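Local coordinates for putative uncharacterized protein (Dictyostelium purpureum, PDB 4R12) that probably serves as an essential, putatively substrate-recruiting subunit of gamma-secretase, the complex that cleaves membrane proteins such as Notch receptors within the membrane, at residues S44-Y48 and Y62-K66. Numbering follows the deposited sequence.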
loop_
_atom_site.group_PDB
_atom_site.type_symbol
_atom_site.label_atom_id
_atom_site.label_comp_id
_atom_site.label_asym_id
_atom_site.label_seq_id
_atom_site.Cartn_x
_atom_site.Cartn_y
_atom_site.Cartn_z
ATOM N N SER A 44 8.473 29.837 -6.092
ATOM C CA SER A 44 7.890 30.348 -7.323
ATOM C C SER A 44 8.972 30.589 -8.365
ATOM O O SER A 44 10.143 30.691 -8.030
ATOM C CB SER A 44 7.108 31.638 -7.056
ATOM O OG SER A 44 7.960 32.640 -6.525
ATOM N N GLY A 45 8.572 30.660 -9.631
ATOM C CA GLY A 45 9.515 30.868 -10.711
ATOM C C GLY A 45 8.861 30.829 -12.077
ATOM O O GLY A 45 7.660 30.568 -12.203
ATOM N N ILE A 46 9.660 31.098 -13.104
ATOM C CA ILE A 46 9.201 31.032 -14.484
ATOM C C ILE A 46 9.076 29.559 -14.920
ATOM O O ILE A 46 9.946 28.738 -14.620
ATOM C CB ILE A 46 10.164 31.805 -15.420
ATOM C CG1 ILE A 46 9.600 31.914 -16.836
ATOM C CG2 ILE A 46 11.545 31.167 -15.435
ATOM C CD1 ILE A 46 8.499 32.927 -16.971
ATOM N N LEU A 47 7.985 29.221 -15.602
ATOM C CA LEU A 47 7.808 27.858 -16.095
ATOM C C LEU A 47 8.742 27.584 -17.270
ATOM O O LEU A 47 8.783 28.350 -18.231
ATOM C CB LEU A 47 6.356 27.617 -16.510
ATOM C CG LEU A 47 5.293 27.663 -15.410
ATOM C CD1 LEU A 47 3.921 27.439 -15.999
ATOM C CD2 LEU A 47 5.591 26.636 -14.330
ATOM N N TYR A 48 9.512 26.504 -17.176
ATOM C CA TYR A 48 10.381 26.083 -18.270
ATOM C C TYR A 48 10.130 24.610 -18.573
ATOM O O TYR A 48 10.298 23.763 -17.698
ATOM C CB TYR A 48 11.856 26.306 -17.927
ATOM C CG TYR A 48 12.809 25.818 -19.002
ATOM C CD1 TYR A 48 13.220 24.488 -19.049
ATOM C CD2 TYR A 48 13.294 26.685 -19.974
ATOM C CE1 TYR A 48 14.083 24.038 -20.029
ATOM C CE2 TYR A 48 14.160 26.244 -20.960
ATOM C CZ TYR A 48 14.549 24.920 -20.983
ATOM O OH TYR A 48 15.409 24.477 -21.961
ATOM N N TYR A 62 20.318 28.461 -20.082
ATOM C CA TYR A 62 19.153 29.336 -19.998
ATOM C C TYR A 62 19.214 30.227 -18.762
ATOM O O TYR A 62 19.086 29.742 -17.641
ATOM C CB TYR A 62 17.871 28.496 -19.984
ATOM C CG TYR A 62 16.588 29.277 -19.783
ATOM C CD1 TYR A 62 15.926 29.854 -20.856
ATOM C CD2 TYR A 62 16.028 29.416 -18.520
ATOM C CE1 TYR A 62 14.748 30.562 -20.676
ATOM C CE2 TYR A 62 14.851 30.124 -18.329
ATOM C CZ TYR A 62 14.215 30.692 -19.409
ATOM O OH TYR A 62 13.045 31.393 -19.220
ATOM N N SER A 63 19.403 31.528 -18.964
ATOM C CA SER A 63 19.509 32.459 -17.839
ATOM C C SER A 63 18.680 33.735 -18.015
ATOM O O SER A 63 19.060 34.799 -17.530
ATOM C CB SER A 63 20.978 32.822 -17.593
ATOM O OG SER A 63 21.685 32.965 -18.811
ATOM N N GLN A 64 17.542 33.613 -18.695
ATOM C CA GLN A 64 16.590 34.715 -18.841
ATOM C C GLN A 64 16.018 35.106 -17.475
ATOM O O GLN A 64 15.502 36.208 -17.277
ATOM C CB GLN A 64 15.473 34.312 -19.818
ATOM C CG GLN A 64 14.166 35.109 -19.731
ATOM C CD GLN A 64 13.099 34.564 -20.663
ATOM O OE1 GLN A 64 13.411 33.930 -21.671
ATOM N NE2 GLN A 64 11.835 34.800 -20.327
ATOM N N GLN A 65 16.146 34.192 -16.524
ATOM C CA GLN A 65 15.549 34.358 -15.214
ATOM C C GLN A 65 16.364 33.642 -14.143
ATOM O O GLN A 65 17.017 32.632 -14.418
ATOM C CB GLN A 65 14.118 33.825 -15.235
ATOM C CG GLN A 65 13.421 33.817 -13.888
ATOM C CD GLN A 65 12.219 34.718 -13.878
ATOM O OE1 GLN A 65 12.146 35.668 -14.656
ATOM N NE2 GLN A 65 11.260 34.425 -13.006
ATOM N N LYS A 66 16.334 34.176 -12.927
ATOM C CA LYS A 66 16.875 33.463 -11.784
ATOM C C LYS A 66 15.960 32.278 -11.438
ATOM O O LYS A 66 16.311 31.124 -11.658
ATOM C CB LYS A 66 17.031 34.404 -10.583
ATOM C CG LYS A 66 17.521 33.724 -9.308
ATOM C CD LYS A 66 17.437 34.652 -8.096
ATOM C CE LYS A 66 18.536 35.708 -8.109
ATOM N NZ LYS A 66 19.899 35.123 -7.915
#
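Tyr48 and Tyr62 reach toward each other from their two backbones, ring planes inclined at 48° and centroids 4.9 Å apart. Tyr48 brings the CD2–CE2 side of its ring over one face of Tyr62, CD2 lying above the centre of that face and CE2 4.0 Å from Tyr62 CD1. Over the opposite face sits the backbone N of Gln64, so the Tyr62 ring, flat and broad enough to receive Tyr48, lies between its own loop and the strand. Both tyrosines hold CG anti to the backbone N, which sends each ring toward the other segment. Tyrosine suits position 48 because its hydroxyl, reaching past the ring contact, hydrogen-bonds the carbonyl oxygen of Ser55. Beside the rings, Ile46, whose beta-branch suits a buried strand position, sets its CG2 methyl 3.6 Å from Gln65 CG and 4.1 Å from Tyr62 OH. Gln65 offers Ile46 its aliphatic carbons and bends at chi2 (117°), turning its amide across Ile46 at a slant, NE2 3.7 Å from Ile46 CB; the same NE2 makes a weak hydrogen bond to Asp67 O. An alanine in place of Tyr62 would probably leave Tyr48 CD2 and CE2 without much of their cover. In the small lobe, this loop, following helix 53-57, sets Tyr62 and Gln65 against strand 43-50 and leads into strand 67-72, which pairs parallel with 43-50 and whose own Ile68 touches Ile46 and both tyrosines.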